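PDB 6SQX: peptide-binding protein from Photobacterium damsela subsp. piscicida, which is a secreted NlpC/P60-family endopeptidase, probably of the cysteine type, that cleaves the peptidoglycan of potentially competing bacteria. Local coordinates for residues 53-56 and 57-60; 329-332 and 333-337; 346-350 and 351-355. All coordinates share one frame; numbering follows the deposited sequence.

Interaction 1: residues 53-56 and 57-60; sequences IRQM and NEYF
Ile53 to Asn57, Arg54 to Glu58, Gln55 to Tyr59 and Met56 to Phe60 are joined by four successive i-to-i+4 backbone hydrogen bonds, the regular pattern of an alpha helix, here the middle of helix 50-64. The bond from Asn57 N to Ile53 O measures 2.8 Å. The one from Tyr59 N to Gln55 O is slightly longer, at 3.0 Å. On the outer face the same spacing sets up a salt bridge. Arg54 runs extended from CG to NE, and Glu58, extended beyond CG, leans back one turn to meet it. Arg54 NE gives its N-H to Glu58 OE2 at 3.0 Å, almost straight at 173°. The oxygen sits at the edge of the guanidinium, nearly in its plane, whereas the nitrogen approaches it on the syn side but well out of the carboxylate plane, and the two flat groups are turned 61° against each other. The one bond between them runs from NE. Gln55 lies side by side with Glu58, the ends pointing the same way, with Gln55 OE1 and Glu58 OE1 4.1 Å apart.

On the neighbouring side of the helix Ile53 lies against the Asn57 amide. Ile53 CG1 swings anti to its amide nitrogen (chi1 -166°), which carries Ile53 CD1 over to Asn57 ND2 at 3.8 Å. That ND2 is hydrogen-bonded to the carbonyl oxygens of Phe335 and Gly336, just past the end of helix 326-334. The buried Phe60 ring meets Trp338 edge-to-face and stacks with Tyr64. At the root of that side chain, Phe60 CB rests 3.5 Å from Met56 O.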
# COMPACT_ATOMS: atom_id res chain seq x y z
N ILE A 53 5.89 -7.70 -19.70
CA ILE A 53 5.45 -6.41 -19.18
C ILE A 53 4.16 -5.95 -19.88
O ILE A 53 3.31 -5.31 -19.25
CB ILE A 53 6.58 -5.35 -19.19
CG1 ILE A 53 6.21 -4.11 -18.34
CG2 ILE A 53 6.89 -4.88 -20.61
CD1 ILE A 53 5.96 -4.41 -16.87
N ARG A 54 3.99 -6.28 -21.17
CA ARG A 54 2.75 -5.95 -21.85
C ARG A 54 1.56 -6.65 -21.18
O ARG A 54 0.53 -6.03 -20.94
CB ARG A 54 2.84 -6.33 -23.33
CG ARG A 54 1.52 -6.14 -24.05
CD ARG A 54 1.55 -6.72 -25.46
NE ARG A 54 0.21 -6.89 -26.01
CZ ARG A 54 -0.06 -7.19 -27.28
NH1 ARG A 54 -1.32 -7.33 -27.68
NH2 ARG A 54 0.93 -7.36 -28.15
N GLN A 55 1.71 -7.94 -20.85
CA GLN A 55 0.62 -8.64 -20.17
C GLN A 55 0.35 -8.03 -18.80
O GLN A 55 -0.81 -7.85 -18.40
CB GLN A 55 0.95 -10.12 -20.01
CG GLN A 55 1.31 -10.84 -21.32
CD GLN A 55 0.30 -10.61 -22.44
OE1 GLN A 55 -0.90 -10.88 -22.28
NE2 GLN A 55 0.78 -10.13 -23.59
N MET A 56 1.42 -7.67 -18.07
CA MET A 56 1.24 -7.05 -16.76
C MET A 56 0.55 -5.69 -16.90
O MET A 56 -0.30 -5.32 -16.07
CB MET A 56 2.60 -6.86 -16.07
CG MET A 56 3.24 -8.17 -15.63
SD MET A 56 4.90 -7.86 -15.07
CE MET A 56 5.27 -9.40 -14.24
N ASN A 57 0.93 -4.91 -17.92
CA ASN A 57 0.35 -3.58 -18.09
C ASN A 57 -1.13 -3.69 -18.48
O ASN A 57 -1.95 -2.88 -18.03
CB ASN A 57 1.08 -2.79 -19.17
CG ASN A 57 2.50 -2.34 -18.79
OD1 ASN A 57 3.27 -1.99 -19.71
ND2 ASN A 57 2.85 -2.33 -17.48
N GLU A 58 -1.50 -4.68 -19.31
CA GLU A 58 -2.91 -4.88 -19.63
C GLU A 58 -3.70 -5.24 -18.38
O GLU A 58 -4.81 -4.72 -18.15
CB GLU A 58 -3.05 -5.95 -20.71
CG GLU A 58 -2.65 -5.43 -22.07
CD GLU A 58 -2.67 -6.51 -23.13
OE1 GLU A 58 -3.27 -7.58 -22.85
OE2 GLU A 58 -2.10 -6.29 -24.22
N TYR A 59 -3.15 -6.12 -17.55
CA TYR A 59 -3.83 -6.45 -16.30
C TYR A 59 -3.98 -5.22 -15.43
O TYR A 59 -5.06 -4.95 -14.90
CB TYR A 59 -3.10 -7.58 -15.57
CG TYR A 59 -3.71 -8.01 -14.27
CD1 TYR A 59 -4.95 -8.62 -14.23
CD2 TYR A 59 -3.03 -7.82 -13.06
CE1 TYR A 59 -5.50 -9.04 -13.04
CE2 TYR A 59 -3.57 -8.23 -11.85
CZ TYR A 59 -4.83 -8.85 -11.83
OH TYR A 59 -5.37 -9.26 -10.64
N PHE A 60 -2.89 -4.43 -15.29
CA PHE A 60 -2.97 -3.18 -14.53
C PHE A 60 -4.13 -2.30 -15.00
O PHE A 60 -4.90 -1.78 -14.19
CB PHE A 60 -1.63 -2.43 -14.57
CG PHE A 60 -1.62 -1.18 -13.74
CD1 PHE A 60 -2.22 -0.01 -14.21
CD2 PHE A 60 -1.01 -1.17 -12.49
CE1 PHE A 60 -2.27 1.14 -13.42
CE2 PHE A 60 -1.03 -0.02 -11.69
CZ PHE A 60 -1.67 1.14 -12.17

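Interaction 2: residues 329-332 and 333-337; sequences KRLF and STFGI
Phe332 and Ile337 close the C-terminal end of helix 326-334 together, in a Schellman motif whose Gly336 takes positive phi; this helix end belongs to the NlpC/P60 region. Phe332 O is gripped by two amides, Phe335 N at 3.0 Å and Ile337 N at 3.1 Å, which reach it from opposite faces of the carbonyl plane; Gly336 N turns back to Ser333 O. The turn brings Ile337 round against the side chain of Phe332. Starting at the root, Phe332 CB lies 3.4 Å from Ile337 O. CG stands anti to the carbonyl carbon (chi1 -81°), and Phe332 CD1 is the ring atom that meets the isoleucine, touching both Ile337 CG2 and, at 3.8 Å, Ile337 CD1. The latter approaches at the ring edge, near the ring plane, and the phenylalanine side chain also touches Leu398 of strand 395-405 and Leu473.

One residue before Phe332, Leu331 sets CD1 against Phe335 CE2, whose neighbour Phe335 CD2 comes to 3.3 Å from Leu331 O; that oxygen lies at the ring edge. Phe301 stacks on the Phe335 ring. Ser333 folds back on the helix: its OG, set between the amide nitrogen and the carbonyl carbon at chi1 70°, donates to Arg330 O at 2.7 Å. Its amide keeps the regular helical bond, Ser333 N to Lys329 O at 3.0 Å. A water bridges Lys329 O and Ile337 O, giving a hydrogen to each.

All nine residues are buried, and their carbonyl oxygens need donors close at hand. Phe332 O finds two in the returning amides of Phe335 and Ile337, and Arg330 O takes the serine hydroxyl, so these buried acceptors are satisfied from within the turn itself.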
# COMPACT_ATOMS: atom_id res chain seq x y z
N LYS A 329 2.83 -2.27 -3.40
CA LYS A 329 1.83 -1.87 -4.38
C LYS A 329 2.22 -0.56 -5.06
O LYS A 329 2.11 -0.41 -6.28
CB LYS A 329 0.47 -1.77 -3.66
CG LYS A 329 -0.66 -1.29 -4.57
CD LYS A 329 -2.00 -1.29 -3.85
CE LYS A 329 -3.11 -0.63 -4.63
NZ LYS A 329 -3.38 -1.38 -5.93
N ARG A 330 2.75 0.40 -4.27
CA ARG A 330 3.06 1.71 -4.81
C ARG A 330 4.25 1.61 -5.76
O ARG A 330 4.22 2.16 -6.87
CB ARG A 330 3.35 2.64 -3.62
CG ARG A 330 3.55 4.09 -4.03
CD ARG A 330 3.79 4.93 -2.77
NE ARG A 330 3.87 6.33 -3.14
CZ ARG A 330 4.17 7.30 -2.30
NH1 ARG A 330 4.42 7.01 -1.01
NH2 ARG A 330 4.22 8.56 -2.77
N LEU A 331 5.34 0.94 -5.33
CA LEU A 331 6.51 0.81 -6.19
C LEU A 331 6.10 0.22 -7.55
O LEU A 331 6.46 0.72 -8.62
CB LEU A 331 7.56 -0.09 -5.53
CG LEU A 331 8.72 -0.57 -6.45
CD1 LEU A 331 9.60 0.63 -6.76
CD2 LEU A 331 9.53 -1.71 -5.81
N PHE A 332 5.33 -0.88 -7.52
CA PHE A 332 5.02 -1.57 -8.76
C PHE A 332 4.09 -0.76 -9.65
O PHE A 332 4.15 -0.90 -10.88
CB PHE A 332 4.50 -2.99 -8.47
CG PHE A 332 5.61 -3.96 -8.19
CD1 PHE A 332 6.36 -4.48 -9.24
CD2 PHE A 332 5.95 -4.31 -6.87
CE1 PHE A 332 7.43 -5.39 -9.01
CE2 PHE A 332 7.02 -5.20 -6.62
CZ PHE A 332 7.75 -5.74 -7.71
N SER A 333 3.24 0.09 -9.04
CA SER A 333 2.30 0.89 -9.83
C SER A 333 3.03 1.80 -10.81
O SER A 333 2.53 2.04 -11.92
CB SER A 333 1.33 1.69 -8.95
OG SER A 333 2.00 2.76 -8.25
N THR A 334 4.19 2.33 -10.42
CA THR A 334 4.99 3.20 -11.29
C THR A 334 5.36 2.51 -12.60
O THR A 334 5.53 3.17 -13.64
CB THR A 334 6.26 3.55 -10.52
OG1 THR A 334 5.86 4.32 -9.38
CG2 THR A 334 7.27 4.35 -11.33
N PHE A 335 5.47 1.18 -12.56
CA PHE A 335 5.84 0.34 -13.69
C PHE A 335 4.61 -0.28 -14.38
O PHE A 335 4.79 -1.13 -15.27
CB PHE A 335 6.81 -0.74 -13.21
CG PHE A 335 8.08 -0.16 -12.66
CD1 PHE A 335 9.10 0.24 -13.54
CD2 PHE A 335 8.23 0.05 -11.30
CE1 PHE A 335 10.26 0.81 -13.06
CE2 PHE A 335 9.41 0.62 -10.79
CZ PHE A 335 10.41 1.03 -11.69
N GLY A 336 3.40 0.08 -13.95
CA GLY A 336 2.22 -0.57 -14.52
C GLY A 336 2.08 -2.03 -14.16
O GLY A 336 1.61 -2.82 -14.99
N ILE A 337 2.45 -2.40 -12.94
CA ILE A 337 2.30 -3.75 -12.43
C ILE A 337 1.40 -3.63 -11.22
O ILE A 337 1.69 -2.84 -10.31
CB ILE A 337 3.66 -4.36 -12.04
CG1 ILE A 337 4.54 -4.47 -13.30
CG2 ILE A 337 3.45 -5.71 -11.37
CD1 ILE A 337 5.97 -4.93 -13.00
O HOH W 1 0.59 -1.98 -7.96

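Interaction 3: residues 346-350 and 351-355; sequences QANYA and GQIYS. With EDO (1,2-ethanediol), chain F.
Water takes the place of a direct backbone bond where helix 343-349 gives way to strand 353-355, a passage within the NlpC/P60 region: a single molecule donates to Asn348 O at 2.8 Å and accepts from Ile353 N at 3.0 Å. Between them the chain passes through Gly351, which is almost fully extended at phi -177° and psi -175°, straightening the path abruptly after the helix. An i-to-i+4 bond, Ala350 N to Gln346 O, precedes this change.

The rest of the contact is carried by Ile353, whose side chain turns back against the helix end. Ile353 CB stands 3.4 Å from Ala347 O. With CG1 anti to the amide nitrogen (chi1 -165°) and the chain extended beyond it, Ile353 CD1 touches Ala347 CB at 3.9 Å and Asn348 OD1 at 3.7 Å, and lies near Ala347 O as well. The Asn348 amide crosses it at a slant, its ND2 bonded back to Phe344 O within the same helix. On the strand side Gln352 loops its amide forward, and Gln352 NE2 donates to Ile353 O at 2.9 Å, nearly straight and in the amide plane. Ala350 O accepts at 2.7 Å from O2 of a 1,2-ethanediol, probably from the crystallisation liquor, which is also bonded to Thr476 OG1.

Ala347 O also accepts from Thr471 OG1, so the helix end is held to strand 467-472, the neighbour of 353-355 at the edge of the six-stranded antiparallel sheet; Tyr354 pairs through its backbone with Thr470, and Ala347 rests on Ser385 of strand 382-387.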
# COMPACT_ATOMS: atom_id res chain seq x y z
N GLN A 346 -1.86 -9.90 -1.68
CA GLN A 346 -0.67 -9.92 -2.53
C GLN A 346 -0.09 -11.33 -2.59
O GLN A 346 0.16 -11.87 -3.68
CB GLN A 346 0.38 -8.92 -2.01
CG GLN A 346 -0.09 -7.47 -2.16
CD GLN A 346 0.92 -6.47 -1.64
OE1 GLN A 346 1.86 -6.84 -0.94
NE2 GLN A 346 0.70 -5.21 -1.95
N ALA A 347 0.09 -11.94 -1.41
CA ALA A 347 0.73 -13.25 -1.35
C ALA A 347 -0.08 -14.30 -2.10
O ALA A 347 0.50 -15.18 -2.74
CB ALA A 347 0.90 -13.69 0.10
N ASN A 348 -1.41 -14.22 -2.04
CA ASN A 348 -2.26 -15.25 -2.61
C ASN A 348 -2.74 -14.96 -4.02
O ASN A 348 -3.06 -15.90 -4.76
CB ASN A 348 -3.42 -15.52 -1.66
CG ASN A 348 -2.99 -16.33 -0.47
OD1 ASN A 348 -2.99 -17.57 -0.53
ND2 ASN A 348 -2.63 -15.67 0.62
N TYR A 349 -2.81 -13.69 -4.44
CA TYR A 349 -3.45 -13.36 -5.71
C TYR A 349 -2.56 -12.62 -6.69
O TYR A 349 -2.99 -12.38 -7.82
CB TYR A 349 -4.75 -12.57 -5.49
CG TYR A 349 -5.76 -13.39 -4.70
CD1 TYR A 349 -6.53 -14.39 -5.32
CD2 TYR A 349 -5.95 -13.18 -3.34
CE1 TYR A 349 -7.40 -15.15 -4.58
CE2 TYR A 349 -6.81 -13.96 -2.60
CZ TYR A 349 -7.55 -14.92 -3.24
OH TYR A 349 -8.43 -15.69 -2.50
N ALA A 350 -1.35 -12.22 -6.29
CA ALA A 350 -0.45 -11.66 -7.27
C ALA A 350 0.30 -12.74 -8.06
O ALA A 350 0.98 -12.42 -9.04
CB ALA A 350 0.55 -10.70 -6.60
N GLY A 351 0.21 -13.98 -7.62
CA GLY A 351 0.86 -15.09 -8.29
C GLY A 351 0.47 -16.36 -7.56
O GLY A 351 -0.36 -16.31 -6.65
N GLN A 352 1.06 -17.48 -7.97
CA GLN A 352 0.85 -18.76 -7.30
C GLN A 352 1.68 -18.80 -6.02
O GLN A 352 2.92 -18.83 -6.08
CB GLN A 352 1.28 -19.88 -8.25
CG GLN A 352 1.41 -21.21 -7.59
CD GLN A 352 0.08 -21.72 -7.11
OE1 GLN A 352 -0.82 -21.97 -7.91
NE2 GLN A 352 -0.05 -21.90 -5.79
N ILE A 353 1.02 -18.83 -4.87
CA ILE A 353 1.73 -18.85 -3.60
C ILE A 353 2.43 -20.19 -3.41
O ILE A 353 1.90 -21.25 -3.79
CB ILE A 353 0.79 -18.54 -2.43
CG1 ILE A 353 1.59 -18.20 -1.17
CG2 ILE A 353 -0.18 -19.71 -2.14
CD1 ILE A 353 0.72 -17.60 -0.07
N TYR A 354 3.62 -20.15 -2.84
CA TYR A 354 4.37 -21.34 -2.45
C TYR A 354 4.58 -21.24 -0.95
O TYR A 354 5.38 -20.41 -0.48
CB TYR A 354 5.70 -21.40 -3.19
CG TYR A 354 6.55 -22.57 -2.77
CD1 TYR A 354 6.11 -23.88 -2.97
CD2 TYR A 354 7.79 -22.38 -2.18
CE1 TYR A 354 6.88 -24.95 -2.58
CE2 TYR A 354 8.58 -23.45 -1.79
CZ TYR A 354 8.11 -24.73 -1.98
OH TYR A 354 8.88 -25.81 -1.61
N SER A 355 3.88 -22.08 -0.19
CA SER A 355 3.96 -22.07 1.26
C SER A 355 5.09 -22.97 1.75
O SER A 355 5.18 -24.15 1.37
CB SER A 355 2.64 -22.52 1.89
OG SER A 355 2.83 -22.87 3.26
C1 EDO F . 1.67 -9.43 -12.34
O1 EDO F . 0.62 -8.87 -13.13
C2 EDO F . 1.37 -9.27 -10.87
O2 EDO F . 0.35 -10.20 -10.45
O HOH W 2 -1.92 -18.49 -4.93

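Nearest the N terminus, interaction 1 lies inside helix 50-64. Interaction 2 follows far along the sequence at the end of helix 326-334, and interaction 3 at the exit of the next helix, 343-349. They come in series, none nested or crossed, and each closes only a local turn. Interactions 1 and 2 touch directly: Phe60 CB packs on Gly336 O at 3.3 Å, joining the early helix to the NlpC/P60 region. Interactions 2 and 3 meet where Lys329 CB packs on Gln346 NE2, while 1 and 3 do not touch. Interaction 3 carries the chain onward into the six-stranded sheet.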